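Local coordinates for glucanase (Clostridium thermocellum, PDB 5GXX), which probably hydrolyses beta-1,4-glucosidic bonds inside cellulose chains, as a family 9 endoglucanase of the cellulosome, at residues 161-164 against 165-169; 20-24 against 25-29; 265-268 against 269-273. The protein carries 1 engineered substitution. All blocks are in the same frame, centred on the assembly; numbering follows the deposited sequence.

Contact 1. Residues 161-164 against 165-169; sequences NDTY and LRYAK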
loop_
_atom_site.group_PDB
_atom_site.type_symbol
_atom_site.label_atom_id
_atom_site.label_comp_id
_atom_site.label_asym_id
_atom_site.label_seq_id
_atom_site.Cartn_x
_atom_site.Cartn_y
_atom_site.Cartn_z
ATOM N N ASN A 161 55.591 2.387 -19.919
ATOM C CA ASN A 161 54.702 1.323 -20.344
ATOM C C ASN A 161 54.382 1.404 -21.835
ATOM O O ASN A 161 53.672 2.298 -22.279
ATOM C CB ASN A 161 53.429 1.405 -19.501
ATOM C CG ASN A 161 52.530 0.198 -19.665
ATOM O OD1 ASN A 161 52.030 -0.077 -20.759
ATOM N ND2 ASN A 161 52.303 -0.515 -18.575
ATOM N N ASP A 162 54.875 0.447 -22.619
ATOM C CA ASP A 162 54.672 0.533 -24.064
ATOM C C ASP A 162 53.238 0.261 -24.520
ATOM O O ASP A 162 52.830 0.734 -25.581
ATOM C CB ASP A 162 55.675 -0.351 -24.818
ATOM C CG ASP A 162 57.063 0.273 -24.874
ATOM O OD1 ASP A 162 57.176 1.519 -24.974
ATOM O OD2 ASP A 162 58.055 -0.479 -24.809
ATOM N N THR A 163 52.479 -0.482 -23.721
ATOM C CA THR A 163 51.077 -0.747 -24.014
ATOM C C THR A 163 50.308 0.570 -23.947
ATOM O O THR A 163 49.523 0.875 -24.842
ATOM C CB THR A 163 50.483 -1.786 -23.035
ATOM O OG1 THR A 163 51.125 -3.050 -23.237
ATOM C CG2 THR A 163 48.983 -1.974 -23.219
ATOM N N TYR A 164 50.547 1.355 -22.901
ATOM C CA TYR A 164 49.823 2.612 -22.783
ATOM C C TYR A 164 50.087 3.506 -23.995
ATOM O O TYR A 164 49.165 4.150 -24.499
ATOM C CB TYR A 164 50.118 3.342 -21.461
ATOM C CG TYR A 164 49.678 2.602 -20.209
ATOM C CD1 TYR A 164 48.671 1.637 -20.244
ATOM C CD2 TYR A 164 50.285 2.859 -18.982
ATOM C CE1 TYR A 164 48.281 0.949 -19.094
ATOM C CE2 TYR A 164 49.911 2.176 -17.849
ATOM C CZ TYR A 164 48.913 1.223 -17.901
ATOM O OH TYR A 164 48.549 0.568 -16.742
ATOM N N LEU A 165 51.323 3.515 -24.491
ATOM C CA LEU A 165 51.691 4.347 -25.632
ATOM C C LEU A 165 51.009 3.857 -26.909
ATOM O O LEU A 165 50.531 4.658 -27.713
ATOM C CB LEU A 165 53.216 4.396 -25.819
ATOM C CG LEU A 165 53.678 5.211 -27.034
ATOM C CD1 LEU A 165 53.249 6.685 -26.998
ATOM C CD2 LEU A 165 55.182 5.089 -27.219
ATOM N N ARG A 166 50.945 2.537 -27.068
ATOM C CA ARG A 166 50.260 1.939 -28.207
ATOM C C ARG A 166 48.794 2.389 -28.269
ATOM O O ARG A 166 48.312 2.804 -29.332
ATOM C CB ARG A 166 50.374 0.415 -28.143
ATOM C CG ARG A 166 49.610 -0.325 -29.238
ATOM C CD ARG A 166 49.785 -1.842 -29.106
ATOM N NE ARG A 166 48.934 -2.596 -30.027
ATOM C CZ ARG A 166 49.233 -2.854 -31.305
ATOM N NH1 ARG A 166 50.354 -2.393 -31.849
ATOM N NH2 ARG A 166 48.380 -3.554 -32.050
ATOM N N TYR A 167 48.107 2.319 -27.128
ATOM C CA TYR A 167 46.702 2.715 -27.044
ATOM C C TYR A 167 46.523 4.228 -27.101
ATOM O O TYR A 167 45.540 4.705 -27.662
ATOM C CB TYR A 167 46.016 2.093 -25.826
ATOM C CG TYR A 167 45.686 0.635 -26.075
ATOM C CD1 TYR A 167 46.668 -0.353 -25.973
ATOM C CD2 TYR A 167 44.400 0.252 -26.451
ATOM C CE1 TYR A 167 46.373 -1.691 -26.238
ATOM C CE2 TYR A 167 44.093 -1.084 -26.715
ATOM C CZ TYR A 167 45.080 -2.050 -26.592
ATOM O OH TYR A 167 44.780 -3.375 -26.849
ATOM N N ALA A 168 47.465 4.982 -26.536
ATOM C CA ALA A 168 47.431 6.434 -26.701
ATOM C C ALA A 168 47.432 6.812 -28.182
ATOM O O ALA A 168 46.687 7.697 -28.612
ATOM C CB ALA A 168 48.605 7.072 -26.010
ATOM N N LYS A 169 48.267 6.137 -28.973
ATOM C CA LYS A 169 48.321 6.400 -30.405
ATOM C C LYS A 169 47.060 5.920 -31.113
ATOM O O LYS A 169 46.590 6.598 -32.030
ATOM C CB LYS A 169 49.539 5.716 -31.019
ATOM C CG LYS A 169 50.867 6.299 -30.587
ATOM C CD LYS A 169 52.023 5.512 -31.194
ATOM C CE LYS A 169 53.360 6.114 -30.815
ATOM N NZ LYS A 169 54.434 5.534 -31.682
#
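Thr163 and Tyr167 meet one helical turn apart, their side chains running alongside each other in the same direction. The methyl carbon CG2 of Thr163 lies 3.9 Å from CD1 of Tyr167, so the methyl, and not the hydroxyl, does the touching. It is placed there by a first torsion that sets CG2 opposite the backbone N and leaves OG1 beside that N (chi1 -66°). The ring of Tyr167 also turns its edge to the carbonyl of Thr163, whose O lies in the ring plane 3.3 Å from CD1. Asp162, Thr163 and Arg166 are exposed, and the extended chain of Arg166 leads away from the first turn, while Tyr167 leans on Val100 of helix 85-101.

The residues form the first two turns of helix 162-178, preceded by Asn161 as N-cap: OD1 of Asn161 accepts from N of Tyr164 at 3.0 Å, the N-H...O angle being 157°. The first rung of the backbone ladder is weak, N of Leu165 to O of Asn161 at 3.4 Å. Later rungs are regular, the last joining N of Ala168 to O of Tyr164 at 2.8 Å.

On the packed side, CG of Asn161 lies 3.5 Å above one face of the Tyr164 ring, near its rim. That ring is buried against Ala93, Leu96 and Val100 of helix 85-101, and its OH is hydrogen-bonded to OD1 of Asp97. Leu165 and Ala168 sit between helices 142-158 and 198-212, and both touch Leu208 of the latter.

Contact 2. Residues 20-24 against 25-29; sequences CQQAG and PLPEW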
loop_
_atom_site.group_PDB
_atom_site.type_symbol
_atom_site.label_atom_id
_atom_site.label_comp_id
_atom_site.label_asym_id
_atom_site.label_seq_id
_atom_site.Cartn_x
_atom_site.Cartn_y
_atom_site.Cartn_z
ATOM N N CYS A 20 39.209 4.768 -2.703
ATOM C CA CYS A 20 37.796 4.781 -2.318
ATOM C C CYS A 20 36.864 4.770 -3.541
ATOM O O CYS A 20 35.696 4.387 -3.431
ATOM C CB CYS A 20 37.510 6.032 -1.497
ATOM S SG CYS A 20 38.392 6.090 0.062
ATOM N N GLN A 21 37.391 5.189 -4.691
ATOM C CA GLN A 21 36.599 5.333 -5.913
ATOM C C GLN A 21 36.669 4.112 -6.817
ATOM O O GLN A 21 36.021 4.080 -7.870
ATOM C CB GLN A 21 37.076 6.545 -6.716
ATOM C CG GLN A 21 36.967 7.875 -5.980
ATOM C CD GLN A 21 35.538 8.232 -5.647
ATOM O OE1 GLN A 21 35.073 7.969 -4.548
ATOM N NE2 GLN A 21 34.813 8.769 -6.626
ATOM N N GLN A 22 37.466 3.121 -6.437
ATOM C CA GLN A 22 37.703 1.999 -7.340
ATOM C C GLN A 22 36.493 1.102 -7.561
ATOM O O GLN A 22 35.827 0.688 -6.608
ATOM C CB GLN A 22 38.899 1.164 -6.883
ATOM C CG GLN A 22 40.216 1.891 -7.066
ATOM C CD GLN A 22 41.391 1.102 -6.510
ATOM O OE1 GLN A 22 41.221 0.185 -5.698
ATOM N NE2 GLN A 22 42.606 1.503 -6.908
ATOM N N ALA A 23 36.221 0.829 -8.833
ATOM C CA ALA A 23 35.201 -0.149 -9.182
ATOM C C ALA A 23 35.829 -1.538 -9.217
ATOM O O ALA A 23 37.051 -1.680 -9.324
ATOM C CB ALA A 23 34.565 0.219 -10.511
ATOM N N GLY A 24 34.992 -2.562 -9.076
ATOM C CA GLY A 24 35.472 -3.940 -9.096
ATOM C C GLY A 24 36.048 -4.406 -10.419
ATOM O O GLY A 24 35.626 -3.965 -11.496
ATOM N N PRO A 25 36.984 -5.366 -10.368
ATOM C CA PRO A 25 37.505 -5.949 -9.135
ATOM C C PRO A 25 38.595 -5.080 -8.499
ATOM O O PRO A 25 39.423 -4.498 -9.199
ATOM C CB PRO A 25 38.056 -7.299 -9.598
ATOM C CG PRO A 25 38.529 -7.012 -11.003
ATOM C CD PRO A 25 37.516 -6.029 -11.570
ATOM N N LEU A 26 38.581 -4.990 -7.175
ATOM C CA LEU A 26 39.575 -4.173 -6.477
ATOM C C LEU A 26 40.944 -4.853 -6.583
ATOM O O LEU A 26 41.026 -6.087 -6.568
ATOM C CB LEU A 26 39.200 -3.978 -5.002
ATOM C CG LEU A 26 37.902 -3.240 -4.676
ATOM C CD1 LEU A 26 37.760 -2.990 -3.189
ATOM C CD2 LEU A 26 37.735 -1.933 -5.414
ATOM N N PRO A 27 42.024 -4.062 -6.660
ATOM C CA PRO A 27 43.356 -4.645 -6.651
ATOM C C PRO A 27 43.688 -5.139 -5.253
ATOM O O PRO A 27 43.086 -4.676 -4.273
ATOM C CB PRO A 27 44.262 -3.466 -7.033
ATOM C CG PRO A 27 43.541 -2.265 -6.563
ATOM C CD PRO A 27 42.065 -2.588 -6.613
ATOM N N GLU A 28 44.625 -6.083 -5.168
ATOM C CA GLU A 28 45.005 -6.695 -3.897
ATOM C C GLU A 28 45.426 -5.631 -2.895
ATOM O O GLU A 28 45.252 -5.805 -1.687
ATOM C CB GLU A 28 46.127 -7.742 -4.065
ATOM C CG GLU A 28 47.409 -7.241 -4.770
ATOM C CD GLU A 28 48.490 -6.618 -3.859
ATOM O OE1 GLU A 28 48.416 -6.689 -2.605
ATOM O OE2 GLU A 28 49.453 -6.028 -4.402
ATOM N N TRP A 29 45.986 -4.531 -3.394
ATOM C CA TRP A 29 46.568 -3.522 -2.537
ATOM C C TRP A 29 45.598 -2.418 -2.097
ATOM O O TRP A 29 46.018 -1.473 -1.440
ATOM C CB TRP A 29 47.797 -2.901 -3.212
ATOM C CG TRP A 29 47.584 -2.491 -4.658
ATOM C CD1 TRP A 29 47.977 -3.202 -5.763
ATOM C CD2 TRP A 29 46.937 -1.303 -5.163
ATOM N NE1 TRP A 29 47.639 -2.530 -6.906
ATOM C CE2 TRP A 29 47.001 -1.362 -6.575
ATOM C CE3 TRP A 29 46.329 -0.190 -4.566
ATOM C CZ2 TRP A 29 46.461 -0.360 -7.395
ATOM C CZ3 TRP A 29 45.821 0.826 -5.387
ATOM C CH2 TRP A 29 45.886 0.721 -6.783
#
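Gln22 and Pro27 approach from opposite directions, and their meeting is a tight C-H...O-type approach. OE1 of Gln22 comes 3.0 Å from the ring carbon CD of Pro27, close for an oxygen and a carbon, with CG of the same proline at 3.5 Å. Farther back, CB of Gln22 meets the methyl CD2 of Leu26 at 3.6 Å, and that methyl also touches the carbonyl O of Gln22. The glutamine chain is extended beyond CG (chi2 176°), which carries its amide past Leu26 to the proline and tryptophan.

Aromatic contacts come next. NE2 of Gln22 approaches CH2 of Trp29 at 3.4 Å; the side chains cross at about a right angle, with amide and indole planes 69° apart. Pro27 lays CG over the centre of one indole face, 3.5 Å above the plane, consistent with a CH-pi contact between near neighbours in the same segment.

Polar and backbone constraints form the third group. The Gln22 amide is held at OE1 by ND2 of Asn30, just beyond Trp29. The peptide bond between Gly24 and Pro25 is cis, with their CA atoms 2.9 Å apart; it bends the chain, and the side-chain ends of Leu26 and Trp29 come back near Gln22. The buried O of Ala23 has no polar partner in the model.

This bend belongs to the long loop between helix 7-20 and strand 56-57. Helix 85-101 borders it through Phe94, which touches both Gln22 and Pro27, and Arg90, which touches Trp29.

Contact 3. Residues 265-268 against 269-273; sequences YHKF and AQMHL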
loop_
_atom_site.group_PDB
_atom_site.type_symbol
_atom_site.label_atom_id
_atom_site.label_comp_id
_atom_site.label_asym_id
_atom_site.label_seq_id
_atom_site.Cartn_x
_atom_site.Cartn_y
_atom_site.Cartn_z
ATOM N N TYR A 265 53.297 31.194 -26.736
ATOM C CA TYR A 265 52.847 30.311 -25.662
ATOM C C TYR A 265 53.116 30.960 -24.307
ATOM O O TYR A 265 52.350 30.774 -23.357
ATOM C CB TYR A 265 53.494 28.929 -25.750
ATOM C CG TYR A 265 53.210 28.257 -27.075
ATOM C CD1 TYR A 265 51.899 28.008 -27.466
ATOM C CD2 TYR A 265 54.238 27.894 -27.941
ATOM C CE1 TYR A 265 51.606 27.413 -28.674
ATOM C CE2 TYR A 265 53.953 27.299 -29.172
ATOM C CZ TYR A 265 52.636 27.067 -29.523
ATOM O OH TYR A 265 52.307 26.484 -30.725
ATOM N N HIS A 266 54.215 31.706 -24.223
ATOM C CA HIS A 266 54.556 32.431 -23.005
ATOM C C HIS A 266 53.605 33.592 -22.756
ATOM O O HIS A 266 53.138 33.796 -21.627
ATOM C CB HIS A 266 56.018 32.897 -23.021
ATOM C CG HIS A 266 56.986 31.802 -22.718
ATOM N ND1 HIS A 266 57.153 31.283 -21.453
ATOM C CD2 HIS A 266 57.829 31.109 -23.523
ATOM C CE1 HIS A 266 58.058 30.321 -21.484
ATOM N NE2 HIS A 266 58.477 30.191 -22.732
ATOM N N LYS A 267 53.279 34.318 -23.820
ATOM C CA LYS A 267 52.295 35.386 -23.747
ATOM C C LYS A 267 50.959 34.860 -23.239
ATOM O O LYS A 267 50.353 35.492 -22.355
ATOM C CB LYS A 267 52.107 36.074 -25.101
ATOM C CG LYS A 267 51.016 37.130 -25.137
ATOM C CD LYS A 267 50.991 37.869 -26.472
ATOM C CE LYS A 267 49.938 38.967 -26.450
ATOM N NZ LYS A 267 50.132 39.914 -27.581
ATOM N N PHE A 268 50.508 33.746 -23.816
ATOM C CA PHE A 268 49.263 33.122 -23.368
ATOM C C PHE A 268 49.307 32.711 -21.899
ATOM O O PHE A 268 48.381 33.054 -21.157
ATOM C CB PHE A 268 48.852 31.916 -24.223
ATOM C CG PHE A 268 47.626 31.233 -23.678
ATOM C CD1 PHE A 268 46.371 31.682 -24.051
ATOM C CD2 PHE A 268 47.736 30.242 -22.709
ATOM C CE1 PHE A 268 45.224 31.095 -23.517
ATOM C CE2 PHE A 268 46.602 29.649 -22.172
ATOM C CZ PHE A 268 45.345 30.087 -22.569
ATOM N N ALA A 269 50.350 31.992 -21.483
ATOM C CA ALA A 269 50.460 31.483 -20.115
ATOM C C ALA A 269 50.427 32.649 -19.135
ATOM O O ALA A 269 49.774 32.543 -18.102
ATOM C CB ALA A 269 51.744 30.669 -19.937
ATOM N N GLN A 270 51.123 33.746 -19.443
ATOM C CA GLN A 270 51.188 34.891 -18.536
ATOM C C GLN A 270 49.860 35.653 -18.475
ATOM O O GLN A 270 49.451 36.104 -17.402
ATOM C CB GLN A 270 52.376 35.808 -18.872
ATOM C CG GLN A 270 53.711 35.147 -18.590
ATOM C CD GLN A 270 54.898 35.865 -19.194
ATOM O OE1 GLN A 270 54.862 37.077 -19.434
ATOM N NE2 GLN A 270 55.968 35.118 -19.441
ATOM N N MET A 271 49.166 35.752 -19.605
ATOM C CA MET A 271 47.846 36.389 -19.637
ATOM C C MET A 271 46.838 35.580 -18.796
ATOM O O MET A 271 46.124 36.118 -17.921
ATOM C CB MET A 271 47.363 36.510 -21.089
ATOM C CG MET A 271 45.995 37.161 -21.243
ATOM S SD MET A 271 45.513 37.289 -22.983
ATOM C CE MET A 271 47.071 37.682 -23.779
ATOM N N HIS A 272 46.826 34.272 -19.027
ATOM C CA HIS A 272 45.937 33.351 -18.325
ATOM C C HIS A 272 46.216 33.353 -16.818
ATOM O O HIS A 272 45.302 33.545 -15.987
ATOM C CB HIS A 272 46.110 31.939 -18.910
ATOM C CG HIS A 272 45.534 30.836 -18.070
ATOM N ND1 HIS A 272 44.178 30.651 -17.891
ATOM C CD2 HIS A 272 46.139 29.865 -17.340
ATOM C CE1 HIS A 272 43.978 29.639 -17.061
ATOM N NE2 HIS A 272 45.149 29.128 -16.730
ATOM N N LEU A 273 47.483 33.176 -16.456
ATOM C CA LEU A 273 47.806 33.143 -15.030
ATOM C C LEU A 273 47.609 34.503 -14.365
ATOM O O LEU A 273 47.123 34.576 -13.231
ATOM C CB LEU A 273 49.199 32.571 -14.747
ATOM C CG LEU A 273 49.343 31.081 -15.052
ATOM C CD1 LEU A 273 50.812 30.664 -15.041
ATOM C CD2 LEU A 273 48.478 30.185 -14.171
#
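Helix 263-276, part of the (alpha/alpha)6 barrel of glycoside hydrolase family 9, contains both segments, and its successive turns bring Phe268 against His272. CB of His272 sits over one face of the Phe268 ring, 4.0 Å from CE2. The two rings are nearly parallel, 5° between planes, but with centroids 5.9 Å from each other they are displaced so far that little of one lies over the other. Beneath them, N of His272 bonds to O of Phe268 at 2.9 Å, with a nearly straight N-H...O angle of 170°.

Along another flank, Lys267 and Met271 run side by side, and CE of Lys267 and the methyl CE of Met271 come to 4.1 Å; the bend at chi3 of Met271 turns its methyl toward the lysine chain. On the next flank, the extended chain of Gln270 runs past the backbone O of His266, CG 3.4 Å from it. The ends of these two side chains share a partner, since His266 ND1 and Gln270 NE2 both bond to the hydroxyl of Tyr315 in helix 301-318.

The ND1 bond of His272 to the carbonyl O of Tyr239, with a weak one from NE2 to Glu308, probably sets the ring rotation and satisfies the buried nitrogens. ND1 must donate to that carbonyl; if NE2 also carries a proton toward Glu308, a charged ring is likely.

Contacts 1 and 3 are each one turn upon the next within a single helix, 162-178 and 263-276, whereas contact 2 is a bend in a loop. Contact 3 is the buried one, although its centre lies about 35 Å from the centre of the chain; contacts 1 and 2 are partly buried, and contact 2 is most central at about 11 Å. Backbone ladders carry both helical contacts, but a capping bond starts contact 1 and outside partners hold the histidines of contact 3. Contact 2 relies on proline, amide and indole packing. Helix 85-101 borders both contacts 1 and 2, whose nearest atoms are about 10 Å apart.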